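Local coordinates for protein terminase large subunit (Thermus phage G20c, PDB 5M1P) that drives viral DNA into empty capsids as part of an ATP-powered packaging motor and cuts the genome with its metal-dependent RNase H-like nuclease domain, at residues 8-14 against 132-137; 34-40 against 52-58; 59-63 against 140-144; 148-153 against 176-182. All coordinates share one frame; numbering follows the deposited sequence.

Contact 1. Residues 8-14 against 132-137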
loop_
_atom_site.group_PDB
_atom_site.type_symbol
_atom_site.label_atom_id
_atom_site.label_comp_id
_atom_site.label_asym_id
_atom_site.label_seq_id
_atom_site.Cartn_x
_atom_site.Cartn_y
_atom_site.Cartn_z
ATOM N N PHE A 8 -4.704 12.595 6.984
ATOM C CA PHE A 8 -4.440 11.710 8.115
ATOM C C PHE A 8 -4.292 12.502 9.406
ATOM O O PHE A 8 -3.211 12.633 9.970
ATOM C CB PHE A 8 -3.255 10.803 7.814
ATOM C CG PHE A 8 -3.505 9.891 6.648
ATOM C CD1 PHE A 8 -4.469 8.889 6.739
ATOM C CD2 PHE A 8 -2.836 10.064 5.441
ATOM C CE1 PHE A 8 -4.733 8.061 5.670
ATOM C CE2 PHE A 8 -3.105 9.245 4.370
ATOM C CZ PHE A 8 -4.043 8.235 4.485
ATOM N N SER A 9 -5.430 12.993 9.882
ATOM C CA SER A 9 -5.488 13.763 11.121
ATOM C C SER A 9 -5.128 12.913 12.337
ATOM O O SER A 9 -4.730 13.466 13.359
ATOM C CB SER A 9 -6.881 14.375 11.300
ATOM O OG SER A 9 -7.892 13.411 11.165
ATOM N N GLY A 10 -5.242 11.585 12.211
ATOM C CA GLY A 10 -4.859 10.661 13.277
ATOM C C GLY A 10 -3.449 10.122 13.220
ATOM O O GLY A 10 -3.186 9.093 13.829
ATOM N N LEU A 11 -2.527 10.815 12.548
ATOM C CA LEU A 11 -1.123 10.370 12.433
ATOM C C LEU A 11 -0.456 10.184 13.799
ATOM O O LEU A 11 0.413 9.327 13.965
ATOM C CB LEU A 11 -0.318 11.358 11.572
ATOM C CG LEU A 11 0.958 10.881 10.875
ATOM C CD1 LEU A 11 0.645 9.778 9.879
ATOM C CD2 LEU A 11 1.640 12.035 10.161
ATOM N N ASP A 12 -0.893 10.960 14.785
ATOM C CA ASP A 12 -0.406 10.818 16.154
ATOM C C ASP A 12 -0.687 9.451 16.779
ATOM O O ASP A 12 -0.019 9.074 17.730
ATOM C CB ASP A 12 -1.001 11.910 17.049
ATOM C CG ASP A 12 -2.525 11.864 17.099
ATOM O OD1 ASP A 12 -3.163 12.093 16.040
ATOM O OD2 ASP A 12 -3.083 11.597 18.180
ATOM N N MET A 13 -1.696 8.744 16.273
ATOM C CA MET A 13 -2.047 7.406 16.751
ATOM C C MET A 13 -1.433 6.261 15.954
ATOM O O MET A 13 -1.643 5.095 16.298
ATOM C CB MET A 13 -3.570 7.255 16.804
ATOM C CG MET A 13 -4.224 8.074 17.907
ATOM S SD MET A 13 -3.714 7.503 19.544
ATOM C CE MET A 13 -4.133 5.764 19.554
ATOM N N LEU A 14 -0.666 6.581 14.916
ATOM C CA LEU A 14 0.027 5.577 14.108
ATOM C C LEU A 14 1.087 4.901 14.975
ATOM O O LEU A 14 1.875 5.586 15.626
ATOM C CB LEU A 14 0.675 6.272 12.904
ATOM C CG LEU A 14 1.404 5.443 11.859
ATOM C CD1 LEU A 14 0.421 4.555 11.127
ATOM C CD2 LEU A 14 2.120 6.371 10.895
ATOM N N LEU A 132 -8.547 3.686 5.890
ATOM C CA LEU A 132 -7.212 3.744 6.474
ATOM C C LEU A 132 -7.130 4.820 7.556
ATOM O O LEU A 132 -6.581 4.593 8.639
ATOM C CB LEU A 132 -6.154 3.971 5.392
ATOM C CG LEU A 132 -4.699 4.116 5.849
ATOM C CD1 LEU A 132 -4.218 2.853 6.530
ATOM C CD2 LEU A 132 -3.785 4.436 4.680
ATOM N N ALA A 133 -7.680 5.994 7.264
ATOM C CA ALA A 133 -7.648 7.112 8.213
ATOM C C ALA A 133 -8.378 6.804 9.506
ATOM O O ALA A 133 -7.898 7.163 10.587
ATOM C CB ALA A 133 -8.254 8.349 7.584
ATOM N N LEU A 134 -9.531 6.149 9.406
ATOM C CA LEU A 134 -10.313 5.795 10.590
ATOM C C LEU A 134 -9.589 4.766 11.444
ATOM O O LEU A 134 -9.501 4.914 12.665
ATOM C CB LEU A 134 -11.690 5.261 10.194
ATOM C CG LEU A 134 -12.595 4.788 11.340
ATOM C CD1 LEU A 134 -12.911 5.939 12.279
ATOM C CD2 LEU A 134 -13.865 4.171 10.791
ATOM N N LEU A 135 -9.093 3.707 10.813
ATOM C CA LEU A 135 -8.292 2.709 11.527
ATOM C C LEU A 135 -7.068 3.346 12.188
ATOM O O LEU A 135 -6.669 2.966 13.291
ATOM C CB LEU A 135 -7.831 1.614 10.565
ATOM C CG LEU A 135 -8.923 0.655 10.105
ATOM C CD1 LEU A 135 -8.424 -0.166 8.920
ATOM C CD2 LEU A 135 -9.390 -0.255 11.233
ATOM N N MET A 136 -6.482 4.336 11.519
ATOM C CA MET A 136 -5.312 5.013 12.059
ATOM C C MET A 136 -5.650 5.790 13.328
ATOM O O MET A 136 -4.957 5.662 14.341
ATOM C CB MET A 136 -4.701 5.959 11.034
ATOM C CG MET A 136 -3.319 6.455 11.422
ATOM S SD MET A 136 -2.639 7.670 10.279
ATOM C CE MET A 136 -2.509 6.693 8.781
ATOM N N GLU A 137 -6.727 6.568 13.286
ATOM C CA GLU A 137 -7.149 7.329 14.470
ATOM C C GLU A 137 -7.476 6.397 15.625
ATOM O O GLU A 137 -7.202 6.733 16.775
ATOM C CB GLU A 137 -8.343 8.232 14.153
ATOM C CG GLU A 137 -8.867 9.026 15.342
ATOM C CD GLU A 137 -7.841 9.995 15.898
ATOM O OE1 GLU A 137 -7.515 9.914 17.104
ATOM O OE2 GLU A 137 -7.359 10.848 15.128
HETATM O O HOH W 1 -8.659 12.246 13.263
HETATM O O HOH W 2 -6.410 9.870 10.338
HETATM O O HOH W 3 -5.758 11.603 18.039
HETATM O O HOH W 4 -3.069 3.717 14.193
#
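Met136 runs out from its helix fully extended through its first two torsions (chi1 -167°, chi2 -176°) and bends only at the third, which turns its methyl group toward the ring of Phe8. That ring meets it because Phe8 CG stands beside its own backbone N and anti to the carbonyl carbon (chi1 -63°). The two side chains cross at about a right angle: Met136 CE lies 3.6 Å from Phe8 CD1, and SD sits 5.0 Å from the ring centroid, well off the ring normal, an oblique Met-aromatic contact. Ala133 CB and Leu132 CD2 also come obliquely to the ring, the latter 3.8 Å from Phe8 CZ. A type I turn from Phe8 to Leu11 and a short 3-10 segment pack against the C-terminal end of helix 122-137 just ahead of strand 15-22. Here Gly10 passes close to the helix, its CA 3.1 Å from Glu137 OE2, while Met136 CG rests 3.6 Å from Gly10 O. No direct hydrogen bond crosses; water takes over. One water accepts from Gly10 N and donates to Ala133 O, a second donates to Glu137 OE2 and also hydrogen-bonds Ser9 OG, and a third donates to both Asp12 OD2 and Glu137 OE1, linking two carboxylates. On the inner side, helix 147-154 meets the same loop, with Leu153 against Phe8 and Leu11.

Contact 2. Residues 34-40 against 52-58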
loop_
_atom_site.group_PDB
_atom_site.type_symbol
_atom_site.label_atom_id
_atom_site.label_comp_id
_atom_site.label_asym_id
_atom_site.label_seq_id
_atom_site.Cartn_x
_atom_site.Cartn_y
_atom_site.Cartn_z
ATOM N N ASP A 34 0.753 -19.123 12.085
ATOM C CA ASP A 34 -0.555 -19.042 12.733
ATOM C C ASP A 34 -1.399 -17.820 12.311
ATOM O O ASP A 34 -2.574 -17.731 12.681
ATOM C CB ASP A 34 -0.407 -19.077 14.264
ATOM C CG ASP A 34 0.495 -17.970 14.812
ATOM O OD1 ASP A 34 1.291 -17.368 14.049
ATOM O OD2 ASP A 34 0.428 -17.719 16.028
ATOM N N HIS A 35 -0.809 -16.878 11.569
ATOM C CA HIS A 35 -1.508 -15.691 11.107
ATOM C C HIS A 35 -1.741 -15.714 9.605
ATOM O O HIS A 35 -1.053 -16.418 8.859
ATOM C CB HIS A 35 -0.728 -14.444 11.498
ATOM C CG HIS A 35 -0.704 -14.192 12.975
ATOM N ND1 HIS A 35 -0.048 -13.121 13.531
ATOM C CD2 HIS A 35 -1.272 -14.864 14.008
ATOM C CE1 HIS A 35 -0.204 -13.140 14.842
ATOM N NE2 HIS A 35 -0.935 -14.193 15.158
ATOM N N ILE A 36 -2.722 -14.928 9.178
ATOM C CA ILE A 36 -3.113 -14.806 7.775
ATOM C C ILE A 36 -2.692 -13.405 7.328
ATOM O O ILE A 36 -2.849 -12.434 8.070
ATOM C CB ILE A 36 -4.640 -15.020 7.622
ATOM C CG1 ILE A 36 -5.023 -16.465 7.979
ATOM C CG2 ILE A 36 -5.128 -14.671 6.220
ATOM C CD1 ILE A 36 -4.686 -17.498 6.923
ATOM N N TYR A 37 -2.161 -13.311 6.110
ATOM C CA TYR A 37 -1.620 -12.060 5.585
ATOM C C TYR A 37 -2.253 -11.706 4.256
ATOM O O TYR A 37 -2.755 -12.572 3.528
ATOM C CB TYR A 37 -0.122 -12.220 5.350
ATOM C CG TYR A 37 0.691 -12.471 6.589
ATOM C CD1 TYR A 37 0.761 -13.737 7.176
ATOM C CD2 TYR A 37 1.405 -11.442 7.178
ATOM C CE1 TYR A 37 1.521 -13.957 8.311
ATOM C CE2 TYR A 37 2.172 -11.660 8.314
ATOM C CZ TYR A 37 2.226 -12.925 8.875
ATOM O OH TYR A 37 3.001 -13.160 9.993
ATOM N N CYS A 38 -2.205 -10.419 3.932
ATOM C CA CYS A 38 -2.507 -9.966 2.585
ATOM C C CYS A 38 -1.451 -8.941 2.227
ATOM O O CYS A 38 -0.685 -8.509 3.101
ATOM C CB CYS A 38 -3.918 -9.395 2.487
ATOM S SG CYS A 38 -4.138 -7.807 3.307
ATOM N N ILE A 39 -1.405 -8.564 0.955
ATOM C CA ILE A 39 -0.405 -7.637 0.452
ATOM C C ILE A 39 -1.082 -6.576 -0.396
ATOM O O ILE A 39 -1.637 -6.897 -1.443
ATOM C CB ILE A 39 0.652 -8.357 -0.417
ATOM C CG1 ILE A 39 1.234 -9.566 0.338
ATOM C CG2 ILE A 39 1.732 -7.379 -0.866
ATOM C CD1 ILE A 39 2.240 -10.376 -0.442
ATOM N N GLY A 40 -1.041 -5.323 0.046
ATOM C CA GLY A 40 -1.517 -4.216 -0.777
ATOM C C GLY A 40 -0.498 -3.932 -1.851
ATOM O O GLY A 40 0.680 -3.767 -1.527
ATOM N N PHE A 52 4.618 -2.667 -2.161
ATOM C CA PHE A 52 3.916 -3.868 -1.732
ATOM C C PHE A 52 3.959 -3.902 -0.213
ATOM O O PHE A 52 5.040 -3.947 0.361
ATOM C CB PHE A 52 4.575 -5.138 -2.304
ATOM C CG PHE A 52 4.808 -5.112 -3.796
ATOM C CD1 PHE A 52 3.912 -4.493 -4.657
ATOM C CD2 PHE A 52 5.926 -5.735 -4.339
ATOM C CE1 PHE A 52 4.126 -4.472 -6.024
ATOM C CE2 PHE A 52 6.135 -5.725 -5.710
ATOM C CZ PHE A 52 5.245 -5.089 -6.549
ATOM N N SER A 53 2.788 -3.866 0.419
ATOM C CA SER A 53 2.677 -3.777 1.872
ATOM C C SER A 53 2.062 -5.058 2.416
ATOM O O SER A 53 0.883 -5.312 2.201
ATOM C CB SER A 53 1.824 -2.578 2.263
ATOM O OG SER A 53 2.437 -1.370 1.853
ATOM N N VAL A 54 2.852 -5.831 3.148
ATOM C CA VAL A 54 2.407 -7.083 3.740
ATOM C C VAL A 54 1.791 -6.795 5.106
ATOM O O VAL A 54 2.493 -6.347 6.020
ATOM C CB VAL A 54 3.577 -8.075 3.895
ATOM C CG1 VAL A 54 3.057 -9.409 4.400
ATOM C CG2 VAL A 54 4.325 -8.281 2.583
ATOM N N LEU A 55 0.491 -7.066 5.231
ATOM C CA LEU A 55 -0.292 -6.831 6.441
ATOM C C LEU A 55 -0.665 -8.136 7.112
ATOM O O LEU A 55 -1.235 -9.019 6.495
ATOM C CB LEU A 55 -1.559 -6.066 6.087
ATOM C CG LEU A 55 -2.546 -5.780 7.215
ATOM C CD1 LEU A 55 -1.885 -5.005 8.344
ATOM C CD2 LEU A 55 -3.723 -5.007 6.663
ATOM N N ASP A 56 -0.311 -8.248 8.380
ATOM C CA ASP A 56 -0.758 -9.352 9.218
ATOM C C ASP A 56 -2.204 -9.042 9.627
ATOM O O ASP A 56 -2.460 -8.097 10.398
ATOM C CB ASP A 56 0.161 -9.442 10.436
ATOM C CG ASP A 56 -0.184 -10.577 11.377
ATOM O OD1 ASP A 56 -1.376 -10.935 11.517
ATOM O OD2 ASP A 56 0.750 -11.070 12.042
ATOM N N LEU A 57 -3.151 -9.805 9.087
ATOM C CA LEU A 57 -4.568 -9.542 9.326
ATOM C C LEU A 57 -5.040 -9.971 10.720
ATOM O O LEU A 57 -6.137 -9.597 11.135
ATOM C CB LEU A 57 -5.421 -10.200 8.241
ATOM C CG LEU A 57 -5.293 -9.600 6.841
ATOM C CD1 LEU A 57 -5.945 -10.500 5.807
ATOM C CD2 LEU A 57 -5.886 -8.211 6.772
ATOM N N ASP A 58 -4.223 -10.745 11.431
ATOM C CA ASP A 58 -4.511 -11.096 12.816
ATOM C C ASP A 58 -4.115 -9.983 13.792
ATOM O O ASP A 58 -4.745 -9.836 14.828
ATOM C CB ASP A 58 -3.809 -12.408 13.197
ATOM C CG ASP A 58 -4.284 -13.603 12.370
ATOM O OD1 ASP A 58 -4.616 -14.641 12.977
ATOM O OD2 ASP A 58 -4.327 -13.523 11.121
HETATM O O HOH W 5 3.329 -10.748 11.245
#
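Strands 37-40 and 52-56 run antiparallel, their axes 4.4 Å apart at closest approach and 157° between directions, with hydrogen-bonded pairs at Cys38-Leu55 and Gly40-Ser53 and non-hydrogen-bonded pairs at Tyr37-Asp56 and Ile39-Val54. Past the strand ends, Leu57 N still donates to Ile36 O, while Asp56 meets the His35 ring at its edge and Asp58 covers one face. His35 ND1 donates to the syn lone pair of Asp56 OD2 at 2.7 Å, close to the ring plane, although ring and carboxylate are turned 65° against each other. Asp58 instead stacks: its CB lies over the centre of the imidazole, a CH-pi contact, and its carboxylate is nearly parallel with the ring. Asp58 OD2 then receives Ile36 N at 2.9 Å in a nearly straight bond, from above the carboxylate plane. Asp56 CG is anti to its backbone N (chi1 -179°), which carries the carboxylate toward His35; OD1 accepts from Asp58 N in an Asx turn and also from Thr59 N. A water accepts from Tyr37 OH and donates to Asp56 OD2, while Tyr37 OH itself accepts from Arg32 N. The Tyr37 ring lies obliquely against Asp56 CA and Val54 CG1, and Ile39 runs alongside Val54, CG1 to CG2 4.0 Å. The hairpin of strands 37-42 and 49-56, continued by strand 61-69, is consistent with the antiparallel start of the RNase H-like fold, its first strand carrying Asp42, a ligand of the calcium ion.

Contact 3. Residues 59-63 against 140-144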
loop_
_atom_site.group_PDB
_atom_site.type_symbol
_atom_site.label_atom_id
_atom_site.label_comp_id
_atom_site.label_asym_id
_atom_site.label_seq_id
_atom_site.Cartn_x
_atom_site.Cartn_y
_atom_site.Cartn_z
ATOM N N THR A 59 -3.073 -9.217 13.484
ATOM C CA THR A 59 -2.589 -8.162 14.394
ATOM C C THR A 59 -2.821 -6.736 13.896
ATOM O O THR A 59 -2.740 -5.794 14.686
ATOM C CB THR A 59 -1.089 -8.308 14.654
ATOM O OG1 THR A 59 -0.369 -8.016 13.450
ATOM C CG2 THR A 59 -0.753 -9.708 15.172
ATOM N N GLY A 60 -3.072 -6.569 12.596
ATOM C CA GLY A 60 -3.220 -5.235 12.016
ATOM C C GLY A 60 -1.901 -4.513 11.811
ATOM O O GLY A 60 -1.905 -3.302 11.583
ATOM N N ALA A 61 -0.776 -5.233 11.871
ATOM C CA ALA A 61 0.546 -4.644 11.694
ATOM C C ALA A 61 1.164 -5.009 10.357
ATOM O O ALA A 61 1.063 -6.143 9.898
ATOM C CB ALA A 61 1.469 -5.067 12.824
ATOM N N ILE A 62 1.810 -4.031 9.733
ATOM C CA ILE A 62 2.614 -4.279 8.557
ATOM C C ILE A 62 3.836 -5.094 8.979
ATOM O O ILE A 62 4.579 -4.710 9.897
ATOM C CB ILE A 62 3.047 -2.961 7.876
ATOM C CG1 ILE A 62 1.826 -2.193 7.350
ATOM C CG2 ILE A 62 4.078 -3.212 6.786
ATOM C CD1 ILE A 62 1.019 -2.927 6.301
ATOM N N ALA A 63 4.011 -6.244 8.336
ATOM C CA ALA A 63 5.138 -7.143 8.595
ATOM C C ALA A 63 6.321 -6.846 7.690
ATOM O O ALA A 63 7.470 -7.091 8.059
ATOM C CB ALA A 63 4.702 -8.587 8.410
ATOM N N GLN A 140 -5.046 1.427 15.251
ATOM C CA GLN A 140 -4.985 0.071 14.687
ATOM C C GLN A 140 -4.024 -0.095 13.500
ATOM O O GLN A 140 -3.856 -1.199 12.981
ATOM C CB GLN A 140 -6.401 -0.379 14.325
ATOM C CG GLN A 140 -7.285 -0.504 15.560
ATOM C CD GLN A 140 -8.672 -1.022 15.267
ATOM O OE1 GLN A 140 -8.986 -2.176 15.557
ATOM N NE2 GLN A 140 -9.512 -0.174 14.690
ATOM N N VAL A 141 -3.381 0.992 13.082
ATOM C CA VAL A 141 -2.441 0.976 11.968
ATOM C C VAL A 141 -1.029 1.025 12.536
ATOM O O VAL A 141 -0.723 1.862 13.396
ATOM C CB VAL A 141 -2.708 2.150 10.998
ATOM C CG1 VAL A 141 -1.696 2.178 9.854
ATOM C CG2 VAL A 141 -4.116 2.062 10.426
ATOM N N ALA A 142 -0.190 0.093 12.097
ATOM C CA ALA A 142 1.181 -0.016 12.563
ATOM C C ALA A 142 2.088 -0.250 11.371
ATOM O O ALA A 142 1.903 -1.216 10.630
ATOM C CB ALA A 142 1.296 -1.147 13.570
ATOM N N VAL A 143 3.034 0.661 11.156
ATOM C CA VAL A 143 3.880 0.676 9.970
ATOM C C VAL A 143 5.366 0.760 10.319
ATOM O O VAL A 143 5.711 1.180 11.424
ATOM C CB VAL A 143 3.517 1.862 9.041
ATOM C CG1 VAL A 143 2.049 1.808 8.657
ATOM C CG2 VAL A 143 3.848 3.223 9.653
ATOM N N PRO A 144 6.248 0.382 9.373
ATOM C CA PRO A 144 7.672 0.593 9.602
ATOM C C PRO A 144 7.972 2.062 9.883
ATOM O O PRO A 144 7.449 2.935 9.201
ATOM C CB PRO A 144 8.316 0.154 8.287
ATOM C CG PRO A 144 7.323 -0.751 7.645
ATOM C CD PRO A 144 5.987 -0.225 8.052
HETATM O O HOH W 6 -2.988 -2.924 14.873
#
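Ile62 CB stands 3.5 Å from the carbonyl oxygen of Ala142 and 4.0 Å from Pro144 CD, and from there its two branches part. CG2, anti to the backbone N, goes to the proline ring, 3.8 Å from Pro144 CD, the two side chains crossing at about a right angle. CG1 stays beside the backbone N (chi1 -64°), close to Ala142 O, and lies 4.2 Å from Val143 CG1; beyond it the side chain packs against Leu182 and Tyr186. The same oxygen that faces these carbons accepts the one direct hydrogen bond of the contact, from Ile62 N at 3.0 Å with an N-H...O angle of 170°, the donor slightly tilted from the carbonyl plane. One residue earlier, Ala61 CB touches Ala142 CB at 4.0 Å. At the Gly60 end the backbones do not bond: Gly60 O and Gln140 O are two acceptors facing each other, and a water donates to both Gln140 O and Thr59 O. Tyr186 OH of helix 177-186 donates to Gly60 O and accepts from Ala142 N, bridging the place where the strands diverge. Thus the start of strand 61-69 meets the short strand 142-144, directions 31° apart, with helix 177-186 against Ile62 and Val143, helix 122-137 against Val141, and strand 15-22 bonded to strand 142-144 through Ile15.

Contact 4. Residues 148-153 against 176-182. With CA (calcium ion), chain C.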
loop_
_atom_site.group_PDB
_atom_site.type_symbol
_atom_site.label_atom_id
_atom_site.label_comp_id
_atom_site.label_asym_id
_atom_site.label_seq_id
_atom_site.Cartn_x
_atom_site.Cartn_y
_atom_site.Cartn_z
ATOM N N THR A 148 10.362 8.236 5.129
ATOM C CA THR A 148 9.712 8.358 3.826
ATOM C C THR A 148 8.232 7.962 3.878
ATOM O O THR A 148 7.386 8.628 3.286
ATOM C CB THR A 148 10.446 7.530 2.772
ATOM O OG1 THR A 148 11.824 7.933 2.738
ATOM C CG2 THR A 148 9.825 7.736 1.384
ATOM N N ILE A 149 7.932 6.887 4.603
ATOM C CA ILE A 149 6.562 6.437 4.775
ATOM C C ILE A 149 5.755 7.471 5.558
ATOM O O ILE A 149 4.648 7.852 5.161
ATOM C CB ILE A 149 6.515 5.087 5.532
ATOM C CG1 ILE A 149 7.133 3.965 4.685
ATOM C CG2 ILE A 149 5.075 4.753 5.891
ATOM C CD1 ILE A 149 7.252 2.615 5.380
ATOM N N LEU A 150 6.302 7.902 6.688
ATOM C CA LEU A 150 5.605 8.845 7.543
ATOM C C LEU A 150 5.372 10.172 6.836
ATOM O O LEU A 150 4.291 10.742 6.921
ATOM C CB LEU A 150 6.385 9.048 8.834
ATOM C CG LEU A 150 6.547 7.779 9.690
ATOM C CD1 LEU A 150 7.256 8.134 10.986
ATOM C CD2 LEU A 150 5.229 7.091 9.990
ATOM N N ASP A 151 6.389 10.624 6.125
ATOM C CA ASP A 151 6.284 11.852 5.312
ATOM C C ASP A 151 5.198 11.760 4.238
ATOM O O ASP A 151 4.435 12.708 4.037
ATOM C CB ASP A 151 7.613 12.184 4.627
ATOM C CG ASP A 151 8.666 12.731 5.578
ATOM O OD1 ASP A 151 8.359 13.037 6.745
ATOM O OD2 ASP A 151 9.822 12.873 5.121
ATOM N N GLU A 152 5.123 10.630 3.549
ATOM C CA GLU A 152 4.123 10.497 2.489
ATOM C C GLU A 152 2.701 10.553 3.053
ATOM O O GLU A 152 1.813 11.153 2.442
ATOM C CB GLU A 152 4.331 9.222 1.662
ATOM C CG GLU A 152 3.867 9.405 0.229
ATOM C CD GLU A 152 4.170 8.218 -0.648
ATOM O OE1 GLU A 152 3.263 7.411 -0.822
ATOM O OE2 GLU A 152 5.305 8.116 -1.166
ATOM N N LEU A 153 2.502 9.957 4.233
ATOM C CA LEU A 153 1.234 10.070 4.946
ATOM C C LEU A 153 0.990 11.504 5.407
ATOM O O LEU A 153 -0.095 12.034 5.203
ATOM C CB LEU A 153 1.214 9.115 6.147
ATOM C CG LEU A 153 1.215 7.621 5.812
ATOM C CD1 LEU A 153 1.546 6.819 7.059
ATOM C CD2 LEU A 153 -0.120 7.178 5.252
ATOM N N ASP A 176 2.242 9.199 -3.917
ATOM C CA ASP A 176 1.289 8.562 -3.002
ATOM C C ASP A 176 1.291 7.036 -3.076
ATOM O O ASP A 176 0.352 6.415 -2.585
ATOM C CB ASP A 176 -0.128 9.116 -3.217
ATOM C CG ASP A 176 -0.711 8.741 -4.563
ATOM O OD1 ASP A 176 -0.053 8.027 -5.336
ATOM O OD2 ASP A 176 -1.853 9.173 -4.840
ATOM N N ASP A 177 2.348 6.442 -3.630
ATOM C CA ASP A 177 2.360 4.988 -3.855
ATOM C C ASP A 177 2.333 4.229 -2.534
ATOM O O ASP A 177 1.732 3.161 -2.443
ATOM C CB ASP A 177 3.591 4.536 -4.645
ATOM C CG ASP A 177 3.930 5.463 -5.775
ATOM O OD1 ASP A 177 4.718 6.405 -5.545
ATOM O OD2 ASP A 177 3.406 5.270 -6.890
ATOM N N ILE A 178 3.018 4.769 -1.526
ATOM C CA ILE A 178 3.037 4.133 -0.202
ATOM C C ILE A 178 1.655 4.253 0.446
ATOM O O ILE A 178 1.107 3.286 0.978
ATOM C CB ILE A 178 4.089 4.749 0.738
ATOM C CG1 ILE A 178 5.504 4.591 0.161
ATOM C CG2 ILE A 178 3.992 4.134 2.141
ATOM C CD1 ILE A 178 6.547 5.421 0.872
ATOM N N VAL A 179 1.078 5.444 0.367
ATOM C CA VAL A 179 -0.254 5.693 0.927
ATOM C C VAL A 179 -1.267 4.710 0.352
ATOM O O VAL A 179 -2.027 4.075 1.084
ATOM C CB VAL A 179 -0.715 7.151 0.667
ATOM C CG1 VAL A 179 -2.125 7.371 1.198
ATOM C CG2 VAL A 179 0.253 8.142 1.318
ATOM N N MET A 180 -1.256 4.585 -0.969
ATOM C CA MET A 180 -2.207 3.731 -1.644
ATOM C C MET A 180 -1.978 2.249 -1.353
ATOM O O MET A 180 -2.941 1.523 -1.133
ATOM C CB MET A 180 -2.215 4.014 -3.151
ATOM C CG MET A 180 -2.775 5.390 -3.516
ATOM S SD MET A 180 -4.323 5.833 -2.708
ATOM C CE MET A 180 -5.387 4.461 -3.132
ATOM N N SER A 181 -0.721 1.815 -1.332
ATOM C CA SER A 181 -0.401 0.433 -0.978
ATOM C C SER A 181 -0.900 0.089 0.426
ATOM O O SER A 181 -1.514 -0.953 0.634
ATOM C CB SER A 181 1.102 0.206 -1.103
ATOM O OG SER A 181 1.460 -1.089 -0.653
ATOM N N LEU A 182 -0.652 0.981 1.372
ATOM C CA LEU A 182 -1.155 0.789 2.734
ATOM C C LEU A 182 -2.681 0.743 2.781
ATOM O O LEU A 182 -3.254 -0.091 3.468
ATOM C CB LEU A 182 -0.634 1.880 3.674
ATOM C CG LEU A 182 0.859 1.855 3.972
ATOM C CD1 LEU A 182 1.229 3.140 4.689
ATOM C CD2 LEU A 182 1.285 0.636 4.779
HETATM CA CA CA C . 2.896 3.346 -8.259
HETATM O O HOH W 7 6.127 6.297 -3.072
HETATM O O HOH W 8 1.059 4.606 -8.940
#
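Glu152 and the first turn of helix 177-186 make the tight part of this contact. With its chain extended beyond CG, the glutamate brings OE1 to the helix start, where it accepts from Val179 N at 3.2 Å, on the anti side and 24° out of the carboxylate plane, and more weakly from Ile178 N, whose bond is short at 2.7 Å but bent to 129°. Asp177 N is close as well, yet its angle is too poor for a bond. A side chain from another helix thus meets the amides at this N-terminus, while Asp176, at the N-cap position, makes no capping bond with its own side chain; the helix end would probably help stabilise the buried carboxylate. Ile178 backs it, its CB 3.2 Å from Glu152 OE1 and its CD1 3.6 Å from Glu152 OE2. A water donates to both Glu152 OE2 and Asp177 OD1, joining the glutamate to the metal ligand: Asp177 OD2 binds the calcium ion at 2.4 Å, and Asp42, Asp48, Phe43 and Tyr49 complete the protein part of its shell. The apolar remainder is looser, Leu153 CD2 standing 4.1 Å from Val179 CG2 and Ile149 CG2 4.3 Å from Leu182 CD1. On the outer side, exposed Thr148 contributes little more than CG2 against Ile178 CD1. The segments 148-153 and 177-182 cross at -88°, their axes 9.0 Å apart at closest approach, with strands 49-56 and 61-69 meeting Ile178 and Leu182, and helix 122-137 meeting Val179.

Contacts 2, 3 and 4 are largely buried, whereas contact 1 is partly open and relies on water where the others have direct bonds. Contacts 2 and 3 belong to one sheet, joined where Val54 O meets Ala63 N and Asp56 N meets Ala61 O; the first is a regular hairpin, the second a sparse meeting of strands. Contact 1 instead joins a loop to a helix and contact 4 joins two helices, and the two share an apolar boundary in which Leu14 reaches Leu150. Helix 177-186 ties the layers together: Ser181 OG bonds Ser53 OG and Gly40 O. Metal chemistry is confined to contact 4, with contact 2 leading toward it.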